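Local atomic coordinates of alternansucrase (Leuconostoc mesenteroides, PDB entry 6HVG), a protein that belongs to glycoside hydrolase family 70 and combines a TIM-barrel-type domain with choline-binding-like and cell-wall-binding-like repeats. Residues A[1082-1087]-A[1150-1155]; A[613-618]-A[1140-1145]; A[441-446]-A[1282-1287]. All coordinates share one frame; numbering follows the deposited sequence.

Contact 1. Residues A[1082-1087]-A[1150-1155]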
ATOM      1  N   PHE A1082      23.585 -18.461   4.572  1.00 43.59           N
ATOM      2  CA  PHE A1082      22.662 -18.505   3.452  1.00 43.33           C
ATOM      3  C   PHE A1082      21.260 -18.194   3.951  1.00 44.80           C
ATOM      4  O   PHE A1082      20.675 -18.963   4.720  1.00 48.49           O
ATOM      5  CB  PHE A1082      22.669 -19.881   2.812  1.00 44.15           C
ATOM      6  CG  PHE A1082      22.179 -19.889   1.379  1.00 46.53           C
ATOM      7  CD1 PHE A1082      20.826 -19.793   1.091  1.00 46.11           C
ATOM      8  CD2 PHE A1082      23.073 -20.005   0.327  1.00 45.58           C
ATOM      9  CE1 PHE A1082      20.390 -19.800  -0.213  1.00 48.07           C
ATOM     10  CE2 PHE A1082      22.640 -20.021  -0.979  1.00 47.25           C
ATOM     11  CZ  PHE A1082      21.301 -19.923  -1.252  1.00 48.60           C
ATOM     12  N   GLU A1083      20.729 -17.050   3.547  1.00 44.63           N
ATOM     13  CA  GLU A1083      19.371 -16.677   3.924  1.00 44.75           C
ATOM     14  C   GLU A1083      18.447 -17.298   2.916  1.00 42.71           C
ATOM     15  O   GLU A1083      18.396 -16.873   1.764  1.00 41.03           O
ATOM     16  CB  GLU A1083      19.192 -15.157   3.967  1.00 46.88           C
ATOM     17  CG  GLU A1083      17.914 -14.710   4.636  1.00 48.74           C
ATOM     18  CD  GLU A1083      17.546 -13.270   4.310  1.00 53.49           C
ATOM     19  OE1 GLU A1083      18.440 -12.393   4.354  1.00 54.75           O
ATOM     20  OE2 GLU A1083      16.352 -13.017   3.990  1.00 54.28           O
ATOM     21  N   LEU A1084      17.741 -18.339   3.356  1.00 44.92           N
ATOM     22  CA  LEU A1084      16.764 -19.061   2.527  1.00 45.00           C
ATOM     23  C   LEU A1084      15.412 -18.383   2.627  1.00 43.78           C
ATOM     24  O   LEU A1084      15.068 -17.836   3.664  1.00 42.50           O
ATOM     25  CB  LEU A1084      16.618 -20.509   3.005  1.00 45.69           C
ATOM     26  CG  LEU A1084      17.818 -21.426   2.795  1.00 49.02           C
ATOM     27  CD1 LEU A1084      17.995 -22.364   3.952  1.00 51.58           C
ATOM     28  CD2 LEU A1084      17.692 -22.219   1.510  1.00 52.93           C
ATOM     29  N   ALA A1085      14.631 -18.475   1.562  1.00 46.24           N
ATOM     30  CA  ALA A1085      13.262 -17.995   1.566  1.00 46.58           C
ATOM     31  C   ALA A1085      12.470 -18.653   2.700  1.00 45.05           C
ATOM     32  O   ALA A1085      12.892 -19.688   3.236  1.00 42.51           O
ATOM     33  CB  ALA A1085      12.601 -18.298   0.242  1.00 47.37           C
ATOM     34  N   PRO A1086      11.340 -18.036   3.098  1.00 44.06           N
ATOM     35  CA  PRO A1086      10.455 -18.664   4.071  1.00 44.96           C
ATOM     36  C   PRO A1086       9.856 -19.923   3.484  1.00 47.60           C
ATOM     37  O   PRO A1086       9.292 -19.886   2.381  1.00 49.20           O
ATOM     38  CB  PRO A1086       9.370 -17.618   4.292  1.00 45.30           C
ATOM     39  CG  PRO A1086       9.398 -16.783   3.051  1.00 45.47           C
ATOM     40  CD  PRO A1086      10.851 -16.709   2.704  1.00 44.54           C
ATOM     41  N   GLN A1087       9.985 -21.031   4.211  1.00 47.86           N
ATOM     42  CA  GLN A1087       9.698 -22.355   3.654  1.00 47.04           C
ATOM     43  C   GLN A1087       8.279 -22.845   3.906  1.00 48.38           C
ATOM     44  O   GLN A1087       7.963 -24.023   3.659  1.00 49.38           O
ATOM     45  CB  GLN A1087      10.673 -23.367   4.232  1.00 47.99           C
ATOM     46  CG  GLN A1087      12.118 -23.066   3.901  1.00 49.33           C
ATOM     47  CD  GLN A1087      12.382 -23.162   2.430  1.00 50.04           C
ATOM     48  OE1 GLN A1087      12.070 -24.174   1.816  1.00 52.98           O
ATOM     49  NE2 GLN A1087      12.964 -22.114   1.851  1.00 53.28           N
ATOM     50  N   MET A1150      28.717 -23.194   5.661  1.00 52.46           N
ATOM     51  CA  MET A1150      27.780 -22.070   5.654  1.00 50.99           C
ATOM     52  C   MET A1150      26.619 -22.351   6.589  1.00 49.00           C
ATOM     53  O   MET A1150      26.216 -23.496   6.766  1.00 50.43           O
ATOM     54  CB  MET A1150      27.220 -21.853   4.261  1.00 50.33           C
ATOM     55  CG  MET A1150      28.208 -21.229   3.302  1.00 51.27           C
ATOM     56  SD  MET A1150      27.510 -20.992   1.668  1.00 50.78           S
ATOM     57  CE  MET A1150      27.681 -22.644   1.015  1.00 53.45           C
ATOM     58  N   GLN A1151      26.096 -21.289   7.185  1.00 47.28           N
ATOM     59  CA  GLN A1151      24.913 -21.359   8.021  1.00 46.78           C
ATOM     60  C   GLN A1151      23.634 -21.205   7.214  1.00 43.77           C
ATOM     61  O   GLN A1151      23.650 -20.686   6.121  1.00 45.24           O
ATOM     62  CB  GLN A1151      24.950 -20.256   9.068  1.00 47.80           C
ATOM     63  CG  GLN A1151      26.051 -20.348  10.103  1.00 47.26           C
ATOM     64  CD  GLN A1151      26.040 -19.146  11.012  1.00 51.66           C
ATOM     65  OE1 GLN A1151      24.977 -18.571  11.303  1.00 59.09           O
ATOM     66  NE2 GLN A1151      27.211 -18.752  11.476  1.00 51.78           N
ATOM     67  N   ALA A1152      22.522 -21.650   7.779  1.00 42.85           N
ATOM     68  CA  ALA A1152      21.212 -21.495   7.142  1.00 43.06           C
ATOM     69  C   ALA A1152      20.304 -20.632   8.011  1.00 44.76           C
ATOM     70  O   ALA A1152      20.099 -20.899   9.218  1.00 45.15           O
ATOM     71  CB  ALA A1152      20.561 -22.853   6.893  1.00 42.11           C
ATOM     72  N   ILE A1153      19.750 -19.595   7.396  1.00 45.49           N
ATOM     73  CA  ILE A1153      18.857 -18.666   8.098  1.00 46.30           C
ATOM     74  C   ILE A1153      17.402 -19.000   7.825  1.00 43.75           C
ATOM     75  O   ILE A1153      16.982 -19.118   6.673  1.00 47.00           O
ATOM     76  CB  ILE A1153      19.138 -17.198   7.711  1.00 46.61           C
ATOM     77  CG1 ILE A1153      20.392 -16.700   8.410  1.00 47.80           C
ATOM     78  CG2 ILE A1153      18.001 -16.303   8.117  1.00 47.54           C
ATOM     79  CD1 ILE A1153      20.965 -15.462   7.758  1.00 50.97           C
ATOM     80  N   ALA A1154      16.642 -19.129   8.901  1.00 42.87           N
ATOM     81  CA  ALA A1154      15.202 -19.342   8.835  1.00 44.38           C
ATOM     82  C   ALA A1154      14.482 -18.010   8.859  1.00 43.02           C
ATOM     83  O   ALA A1154      14.783 -17.179   9.693  1.00 41.60           O
ATOM     84  CB  ALA A1154      14.759 -20.172  10.035  1.00 46.18           C
ATOM     85  N   ASP A1155      13.529 -17.805   7.958  1.00 46.56           N
ATOM     86  CA  ASP A1155      12.697 -16.596   7.991  1.00 46.63           C
ATOM     87  C   ASP A1155      11.591 -16.785   9.032  1.00 45.45           C
ATOM     88  O   ASP A1155      10.687 -17.582   8.844  1.00 46.10           O
ATOM     89  CB  ASP A1155      12.093 -16.284   6.610  1.00 48.20           C
ATOM     90  CG  ASP A1155      12.096 -14.791   6.289  1.00 51.30           C
ATOM     91  OD1 ASP A1155      11.887 -13.982   7.194  1.00 54.75           O
ATOM     92  OD2 ASP A1155      12.313 -14.413   5.130  1.00 57.65           O
TER
HETATM   93  O   HOH W   1      14.758 -15.120   4.180  1.00 49.18           O
HETATM   94  O   HOH W   2      12.735 -20.325   6.257  1.00 77.32           O
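With its CG swung opposite the backbone N (chi1 -167°) and the chain extended beyond it, Glu1083 lays CG 3.8 Å from CG2 of Ile1153, a branch that also stands opposite its own backbone N. The parallel bridge between the two residues puts both side chains on one face of the strand pair, where they meet at a slant. On the other face Ala1152 pairs with Phe1082, and its CB touches CD1 of Leu1084 at 3.9 Å. The backbone ladder illustrates parallel pairing well, because Phe1082 bonds to the two residues flanking its partner. Its N donates to Gln1151 O at 2.7 Å, nearly straight at 171°, while its O accepts from Ile1153 N at 2.9 Å. The next rung, Leu1084 N to Ile1153 O, is weak at 3.5 Å. Beyond it a water takes over, accepting from Asp1155 N and donating to Ala1085 O. Pro1086 lies alongside Asp1155 and points the same way, with its CD 3.6 Å from Asp1155 OD2. The carboxylates of Glu1083 and Asp1155 approach one another, and a second water sits between them, 2.6 Å from Glu1083 OE2 and 2.7 Å from Asp1155 OD2. Each has its salt bridge to an arginine, Glu1083 to Arg823 and Asp1155 to Arg619, which places these carboxylates in a cluster of mixed charge. In the eight-stranded parallel sheet, strands 1081-1083 and 1151-1156 lie between 1045-1047 and 617-620; helices 1063-1075 and 1135-1147 pack against Phe1082, and the latter also meets Ala1152.

Contact 2. Residues A[613-618]-A[1140-1145]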
ATOM      1  N   ALA A 613      20.722 -31.042   9.771  1.00 55.07           N
ATOM      2  CA  ALA A 613      19.762 -30.402   8.888  1.00 50.38           C
ATOM      3  C   ALA A 613      18.958 -29.321   9.621  1.00 47.83           C
ATOM      4  O   ALA A 613      17.771 -29.146   9.353  1.00 48.05           O
ATOM      5  CB  ALA A 613      18.857 -31.469   8.286  1.00 49.34           C
ATOM      6  N   ASN A 614      19.608 -28.600  10.536  1.00 46.26           N
ATOM      7  CA  ASN A 614      18.947 -27.593  11.380  1.00 46.03           C
ATOM      8  C   ASN A 614      19.328 -26.163  11.026  1.00 46.98           C
ATOM      9  O   ASN A 614      20.474 -25.884  10.735  1.00 52.39           O
ATOM     10  CB  ASN A 614      19.306 -27.810  12.853  1.00 46.09           C
ATOM     11  CG  ASN A 614      18.641 -29.028  13.451  1.00 48.61           C
ATOM     12  OD1 ASN A 614      17.705 -29.585  12.888  1.00 53.90           O
ATOM     13  ND2 ASN A 614      19.111 -29.440  14.609  1.00 48.29           N
ATOM     14  N   PHE A 615      18.373 -25.244  11.050  1.00 47.80           N
ATOM     15  CA  PHE A 615      18.668 -23.826  10.791  1.00 47.42           C
ATOM     16  C   PHE A 615      19.585 -23.304  11.901  1.00 46.79           C
ATOM     17  O   PHE A 615      19.500 -23.762  13.034  1.00 46.40           O
ATOM     18  CB  PHE A 615      17.366 -22.993  10.738  1.00 44.76           C
ATOM     19  CG  PHE A 615      16.572 -23.133   9.453  1.00 43.07           C
ATOM     20  CD1 PHE A 615      16.969 -22.471   8.288  1.00 43.04           C
ATOM     21  CD2 PHE A 615      15.406 -23.864   9.421  1.00 42.00           C
ATOM     22  CE1 PHE A 615      16.239 -22.574   7.124  1.00 41.10           C
ATOM     23  CE2 PHE A 615      14.662 -23.964   8.264  1.00 42.79           C
ATOM     24  CZ  PHE A 615      15.085 -23.322   7.107  1.00 43.67           C
ATOM     25  N   ASP A 616      20.432 -22.336  11.581  1.00 47.35           N
ATOM     26  CA  ASP A 616      21.418 -21.811  12.550  1.00 49.31           C
ATOM     27  C   ASP A 616      21.069 -20.452  13.107  1.00 49.48           C
ATOM     28  O   ASP A 616      21.430 -20.142  14.231  1.00 49.38           O
ATOM     29  CB  ASP A 616      22.807 -21.693  11.912  1.00 51.12           C
ATOM     30  CG  ASP A 616      23.257 -22.988  11.265  1.00 50.76           C
ATOM     31  OD1 ASP A 616      23.728 -23.906  11.984  1.00 51.09           O
ATOM     32  OD2 ASP A 616      23.081 -23.086  10.043  1.00 50.66           O
ATOM     33  N   GLY A 617      20.427 -19.620  12.294  1.00 49.59           N
ATOM     34  CA  GLY A 617      20.042 -18.288  12.713  1.00 48.77           C
ATOM     35  C   GLY A 617      18.688 -17.940  12.159  1.00 48.52           C
ATOM     36  O   GLY A 617      18.104 -18.727  11.433  1.00 47.48           O
ATOM     37  N   ILE A 618      18.201 -16.746  12.461  1.00 48.25           N
ATOM     38  CA  ILE A 618      16.897 -16.303  11.956  1.00 49.12           C
ATOM     39  C   ILE A 618      16.933 -14.897  11.376  1.00 45.97           C
ATOM     40  O   ILE A 618      17.789 -14.109  11.705  1.00 43.46           O
ATOM     41  CB  ILE A 618      15.835 -16.320  13.075  1.00 48.98           C
ATOM     42  CG1 ILE A 618      16.275 -15.416  14.218  1.00 50.11           C
ATOM     43  CG2 ILE A 618      15.596 -17.743  13.584  1.00 51.76           C
ATOM     44  CD1 ILE A 618      15.203 -15.164  15.263  1.00 51.53           C
ATOM     45  N   ASN A1140      18.138 -31.527   3.031  1.00 54.17           N
ATOM     46  CA  ASN A1140      19.319 -31.774   2.203  1.00 56.70           C
ATOM     47  C   ASN A1140      20.034 -30.471   1.852  1.00 56.74           C
ATOM     48  O   ASN A1140      21.258 -30.404   1.823  1.00 56.60           O
ATOM     49  CB  ASN A1140      18.956 -32.532   0.902  1.00 58.26           C
ATOM     50  CG  ASN A1140      18.483 -33.956   1.155  1.00 57.52           C
ATOM     51  OD1 ASN A1140      18.521 -34.458   2.285  1.00 59.90           O
ATOM     52  ND2 ASN A1140      17.993 -34.597   0.110  1.00 57.20           N
ATOM     53  N   ALA A1141      19.258 -29.435   1.568  1.00 57.34           N
ATOM     54  CA  ALA A1141      19.822 -28.135   1.250  1.00 54.11           C
ATOM     55  C   ALA A1141      20.586 -27.578   2.445  1.00 53.54           C
ATOM     56  O   ALA A1141      21.660 -27.018   2.287  1.00 58.81           O
ATOM     57  CB  ALA A1141      18.718 -27.182   0.836  1.00 53.62           C
ATOM     58  N   ILE A1142      20.021 -27.717   3.632  1.00 50.49           N
ATOM     59  CA  ILE A1142      20.626 -27.195   4.846  1.00 50.41           C
ATOM     60  C   ILE A1142      21.903 -27.965   5.192  1.00 51.12           C
ATOM     61  O   ILE A1142      22.916 -27.361   5.545  1.00 49.83           O
ATOM     62  CB  ILE A1142      19.611 -27.223   6.024  1.00 51.20           C
ATOM     63  CG1 ILE A1142      18.600 -26.102   5.844  1.00 51.37           C
ATOM     64  CG2 ILE A1142      20.295 -27.062   7.377  1.00 51.33           C
ATOM     65  CD1 ILE A1142      17.406 -26.185   6.777  1.00 52.56           C
ATOM     66  N   GLU A1143      21.852 -29.292   5.098  1.00 52.72           N
ATOM     67  CA  GLU A1143      23.033 -30.129   5.349  1.00 56.49           C
ATOM     68  C   GLU A1143      24.177 -29.759   4.391  1.00 54.81           C
ATOM     69  O   GLU A1143      25.308 -29.546   4.831  1.00 54.73           O
ATOM     70  CB  GLU A1143      22.683 -31.612   5.197  1.00 60.35           C
ATOM     71  CG  GLU A1143      23.751 -32.572   5.687  1.00 65.33           C
ATOM     72  CD  GLU A1143      23.294 -34.020   5.656  1.00 69.94           C
ATOM     73  OE1 GLU A1143      22.560 -34.388   4.709  1.00 68.19           O
ATOM     74  OE2 GLU A1143      23.692 -34.788   6.569  1.00 76.18           O
ATOM     75  N   ALA A1144      23.855 -29.660   3.101  1.00 49.63           N
ATOM     76  CA  ALA A1144      24.805 -29.296   2.082  1.00 46.65           C
ATOM     77  C   ALA A1144      25.498 -27.977   2.404  1.00 50.29           C
ATOM     78  O   ALA A1144      26.690 -27.794   2.093  1.00 54.28           O
ATOM     79  CB  ALA A1144      24.129 -29.224   0.721  1.00 44.42           C
ATOM     80  N   LEU A1145      24.770 -27.040   3.001  1.00 49.87           N
ATOM     81  CA  LEU A1145      25.378 -25.760   3.374  1.00 49.76           C
ATOM     82  C   LEU A1145      26.316 -25.937   4.556  1.00 50.39           C
ATOM     83  O   LEU A1145      27.336 -25.286   4.607  1.00 50.14           O
ATOM     84  CB  LEU A1145      24.312 -24.718   3.674  1.00 48.55           C
ATOM     85  CG  LEU A1145      23.464 -24.291   2.480  1.00 48.46           C
ATOM     86  CD1 LEU A1145      22.176 -23.637   2.936  1.00 46.04           C
ATOM     87  CD2 LEU A1145      24.250 -23.362   1.562  1.00 49.21           C
TER
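Ala613 brings the chain leading into strand 617-620 close against helix 1135-1147, its CA 4.8 Å from the CA of Glu1143, before the backbone runs on away from the helix. Ile1142 carries nearly all of the side-chain contact, and its two branches divide the work. CG2 presses on the passing backbone, 3.5 Å from Ala613 C and 3.6 Å from Asn614 O. The other branch ends in CD1, which sits over the centre of the Phe615 ring in a CH-pi contact, 3.7 Å from the centroid and only 10° off the normal. Although CB of Phe615 leaves its backbone pointing away from the helix, chi1 of -77° sets CG beside the backbone N, and the ring swings back under the methyl. The two side chains cross at about a right angle. Phe615 also touches Ala1152, Ala1154 and Met601, so the ring is wedged among strand and helices. Beside it, Asp616 OD2 accepts from Ala1152 N and is hydrogen-bonded to His1146. Such an apolar layer between a parallel strand and an outer helix is characteristic of a TIM-type beta/alpha barrel, here at the seam where the strand that comes first in the chain, 617-620, meets the one that comes last, 1151-1156.

Contact 3. Residues A[441-446]-A[1282-1287]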
ATOM      1  N   MET A 441     -36.284 -15.344   1.568  1.00 50.70           N
ATOM      2  CA  MET A 441     -37.554 -15.725   0.931  1.00 55.57           C
ATOM      3  C   MET A 441     -38.755 -15.295   1.776  1.00 58.61           C
ATOM      4  O   MET A 441     -39.847 -15.107   1.242  1.00 65.23           O
ATOM      5  CB  MET A 441     -37.585 -17.248   0.687  1.00 54.92           C
ATOM      6  CG  MET A 441     -38.747 -17.765  -0.168  1.00 55.34           C
ATOM      7  SD  MET A 441     -38.721 -19.564  -0.437  1.00 56.59           S
ATOM      8  CE  MET A 441     -39.185 -20.173   1.184  1.00 56.61           C
ATOM      9  N   THR A 442     -38.527 -15.137   3.085  1.00 60.53           N
ATOM     10  CA  THR A 442     -39.560 -14.938   4.094  1.00 58.36           C
ATOM     11  C   THR A 442     -39.360 -13.715   4.991  1.00 57.01           C
ATOM     12  O   THR A 442     -40.325 -13.179   5.524  1.00 58.14           O
ATOM     13  CB  THR A 442     -39.622 -16.193   4.978  1.00 62.61           C
ATOM     14  OG1 THR A 442     -40.070 -17.296   4.169  1.00 62.41           O
ATOM     15  CG2 THR A 442     -40.578 -16.005   6.172  1.00 68.09           C
ATOM     16  N   TRP A 443     -38.126 -13.266   5.182  1.00 56.23           N
ATOM     17  CA  TRP A 443     -37.852 -12.145   6.090  1.00 53.52           C
ATOM     18  C   TRP A 443     -36.847 -11.177   5.479  1.00 53.35           C
ATOM     19  O   TRP A 443     -36.052 -11.561   4.645  1.00 53.22           O
ATOM     20  CB  TRP A 443     -37.332 -12.675   7.429  1.00 52.76           C
ATOM     21  CG  TRP A 443     -36.861 -11.627   8.363  1.00 51.18           C
ATOM     22  CD1 TRP A 443     -37.566 -11.038   9.372  1.00 51.30           C
ATOM     23  CD2 TRP A 443     -35.566 -11.025   8.375  1.00 51.32           C
ATOM     24  NE1 TRP A 443     -36.794 -10.099  10.009  1.00 54.38           N
ATOM     25  CE2 TRP A 443     -35.560 -10.067   9.413  1.00 52.54           C
ATOM     26  CE3 TRP A 443     -34.419 -11.183   7.595  1.00 50.21           C
ATOM     27  CZ2 TRP A 443     -34.441  -9.277   9.696  1.00 50.17           C
ATOM     28  CZ3 TRP A 443     -33.307 -10.394   7.873  1.00 49.55           C
ATOM     29  CH2 TRP A 443     -33.326  -9.456   8.914  1.00 49.27           C
ATOM     30  N   TRP A 444     -36.929  -9.911   5.880  1.00 52.89           N
ATOM     31  CA  TRP A 444     -36.017  -8.881   5.430  1.00 48.65           C
ATOM     32  C   TRP A 444     -35.703  -7.937   6.610  1.00 49.01           C
ATOM     33  O   TRP A 444     -36.524  -7.780   7.509  1.00 50.93           O
ATOM     34  CB  TRP A 444     -36.674  -8.128   4.252  1.00 50.14           C
ATOM     35  CG  TRP A 444     -37.076  -9.069   3.174  1.00 54.35           C
ATOM     36  CD1 TRP A 444     -36.330  -9.437   2.099  1.00 57.49           C
ATOM     37  CD2 TRP A 444     -38.296  -9.835   3.093  1.00 56.82           C
ATOM     38  NE1 TRP A 444     -37.005 -10.372   1.355  1.00 57.51           N
ATOM     39  CE2 TRP A 444     -38.214 -10.634   1.946  1.00 57.91           C
ATOM     40  CE3 TRP A 444     -39.429  -9.931   3.883  1.00 55.38           C
ATOM     41  CZ2 TRP A 444     -39.238 -11.511   1.563  1.00 59.20           C
ATOM     42  CZ3 TRP A 444     -40.445 -10.797   3.497  1.00 56.58           C
ATOM     43  CH2 TRP A 444     -40.343 -11.570   2.355  1.00 57.23           C
ATOM     44  N   PRO A 445     -34.530  -7.293   6.601  1.00 47.24           N
ATOM     45  CA  PRO A 445     -34.185  -6.341   7.639  1.00 46.04           C
ATOM     46  C   PRO A 445     -34.999  -5.052   7.606  1.00 46.13           C
ATOM     47  O   PRO A 445     -35.220  -4.445   8.653  1.00 51.59           O
ATOM     48  CB  PRO A 445     -32.717  -6.053   7.372  1.00 45.93           C
ATOM     49  CG  PRO A 445     -32.520  -6.335   5.934  1.00 46.09           C
ATOM     50  CD  PRO A 445     -33.457  -7.445   5.608  1.00 47.37           C
ATOM     51  N   ASP A 446     -35.443  -4.647   6.428  1.00 46.17           N
ATOM     52  CA  ASP A 446     -36.121  -3.356   6.214  1.00 45.49           C
ATOM     53  C   ASP A 446     -36.868  -3.397   4.860  1.00 43.27           C
ATOM     54  O   ASP A 446     -36.671  -4.293   4.050  1.00 41.81           O
ATOM     55  CB  ASP A 446     -35.106  -2.196   6.258  1.00 44.53           C
ATOM     56  CG  ASP A 446     -33.761  -2.551   5.567  1.00 50.27           C
ATOM     57  OD1 ASP A 446     -33.751  -2.719   4.328  1.00 51.76           O
ATOM     58  OD2 ASP A 446     -32.735  -2.705   6.276  1.00 48.03           O
ATOM     59  N   PRO A1282     -36.835 -12.786  14.554  1.00 46.29           N
ATOM     60  CA  PRO A1282     -37.986 -12.025  14.130  1.00 46.29           C
ATOM     61  C   PRO A1282     -39.236 -12.791  14.502  1.00 45.40           C
ATOM     62  O   PRO A1282     -39.209 -14.009  14.485  1.00 47.54           O
ATOM     63  CB  PRO A1282     -37.835 -11.959  12.608  1.00 47.19           C
ATOM     64  CG  PRO A1282     -36.411 -12.251  12.329  1.00 48.23           C
ATOM     65  CD  PRO A1282     -35.990 -13.185  13.417  1.00 48.73           C
ATOM     66  N   LEU A1283     -40.314 -12.095  14.841  1.00 43.65           N
ATOM     67  CA  LEU A1283     -41.518 -12.773  15.326  1.00 42.66           C
ATOM     68  C   LEU A1283     -42.200 -13.624  14.254  1.00 44.46           C
ATOM     69  O   LEU A1283     -42.848 -14.592  14.596  1.00 46.32           O
ATOM     70  CB  LEU A1283     -42.495 -11.761  15.932  1.00 42.99           C
ATOM     71  CG  LEU A1283     -42.041 -11.021  17.210  1.00 42.20           C
ATOM     72  CD1 LEU A1283     -42.991  -9.878  17.498  1.00 42.64           C
ATOM     73  CD2 LEU A1283     -41.954 -11.919  18.403  1.00 42.04           C
ATOM     74  N   GLN A1284     -42.054 -13.281  12.971  1.00 46.75           N
ATOM     75  CA  GLN A1284     -42.650 -14.071  11.877  1.00 50.21           C
ATOM     76  C   GLN A1284     -42.148 -15.504  11.950  1.00 52.99           C
ATOM     77  O   GLN A1284     -42.895 -16.457  11.650  1.00 55.13           O
ATOM     78  CB  GLN A1284     -42.226 -13.570  10.481  1.00 53.51           C
ATOM     79  CG  GLN A1284     -42.495 -12.129  10.153  1.00 52.34           C
ATOM     80  CD  GLN A1284     -41.491 -11.199  10.750  1.00 50.21           C
ATOM     81  OE1 GLN A1284     -41.013 -11.407  11.876  1.00 46.67           O
ATOM     82  NE2 GLN A1284     -41.180 -10.137  10.010  1.00 52.08           N
ATOM     83  N   LEU A1285     -40.865 -15.648  12.274  1.00 51.97           N
ATOM     84  CA  LEU A1285     -40.213 -16.933  12.245  1.00 54.41           C
ATOM     85  C   LEU A1285     -40.636 -17.824  13.390  1.00 55.61           C
ATOM     86  O   LEU A1285     -40.506 -19.040  13.260  1.00 61.67           O
ATOM     87  CB  LEU A1285     -38.694 -16.780  12.229  1.00 56.47           C
ATOM     88  CG  LEU A1285     -38.054 -16.394  10.885  1.00 55.20           C
ATOM     89  CD1 LEU A1285     -38.495 -17.288   9.743  1.00 58.38           C
ATOM     90  CD2 LEU A1285     -38.404 -14.988  10.540  1.00 55.36           C
ATOM     91  N   GLN A1286     -41.180 -17.251  14.464  1.00 56.43           N
ATOM     92  CA  GLN A1286     -41.702 -18.036  15.591  1.00 57.36           C
ATOM     93  C   GLN A1286     -43.216 -18.187  15.589  1.00 57.19           C
ATOM     94  O   GLN A1286     -43.811 -18.578  16.594  1.00 55.71           O
ATOM     95  CB  GLN A1286     -41.300 -17.391  16.896  1.00 56.91           C
ATOM     96  CG  GLN A1286     -39.813 -17.228  17.091  1.00 58.26           C
ATOM     97  CD  GLN A1286     -39.520 -16.575  18.420  1.00 59.71           C
ATOM     98  OE1 GLN A1286     -40.093 -15.537  18.754  1.00 67.11           O
ATOM     99  NE2 GLN A1286     -38.658 -17.201  19.207  1.00 59.80           N
ATOM    100  N   ASN A1287     -43.824 -17.907  14.442  1.00 59.95           N
ATOM    101  CA  ASN A1287     -45.286 -17.920  14.274  1.00 56.35           C
ATOM    102  C   ASN A1287     -45.966 -17.022  15.269  1.00 56.60           C
ATOM    103  O   ASN A1287     -46.913 -17.444  15.920  1.00 65.43           O
ATOM    104  CB  ASN A1287     -45.858 -19.346  14.354  1.00 54.33           C
ATOM    105  CG  ASN A1287     -47.288 -19.441  13.815  1.00 54.32           C
ATOM    106  OD1 ASN A1287     -47.725 -18.644  13.004  1.00 54.69           O
ATOM    107  ND2 ASN A1287     -48.033 -20.391  14.319  1.00 54.58           N
TER
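Pro1282 opens the contact by setting its CG over the five-membered ring of Trp443, a CH-pi contact of 3.5 Å from CG to the centroid and 29° off the normal. Its CB joins in, 3.4 Å from Trp443 CD1, and the two side chains cross at about a right angle. Trp443 can receive the proline because its CG lies opposite the backbone N (chi1 173°), which carries the indole out toward the 1282-1287 turn. Pro1282 O then accepts from Leu1285 N at 3.2 Å, the first of three successive bonds that link each residue to the third one on and wind the segment into a compact turn. Gln1284 comes next; bent at chi2 (79°), it puts NE2 at the edge of the indole, near its plane and 3.8 Å from Trp443 CD1. Leu1285 completes the embrace with both methyls: CD2 reaches Trp443 CB at 4.0 Å, and CD1 lies 4.3 Å from Thr442 CG2. Two polar groups find their partners outside the contact: Trp443 NE1 with Ser1307 and Thr442 OG1 with Tyr416. Around this apolar cluster, Leu1285 shares a backbone bond with Ala395, just past helix 390-393, whose Asn393 touches Thr442. Further along segment 441-446, Trp444 packs on helix 474-495, and Asp446 caps the start of helix 447-462.

All three contacts are mainly buried, contact 1 most fully, while contacts 2 and 3 each include partly exposed residues. Contacts 1 and 2 share the parallel barrel sheet, their centres 7 Å apart. Helix 1135-1147 of contact 2 runs on into strand 1151-1156 of contact 1, and a probable hydrogen bond from Met1150 N to Leu1145 O marks that turn. Backbone bonds, carboxylates and waters dominate contact 1, whereas contact 2, on the helix-facing side of the same sheet, is mainly apolar, an isoleucine set on a ring and on passing backbone. Contact 3, about 57 Å from contact 1 between centres, joins two loops without a shared sheet, chiefly through one tryptophan. In sequence its segments enclose both others.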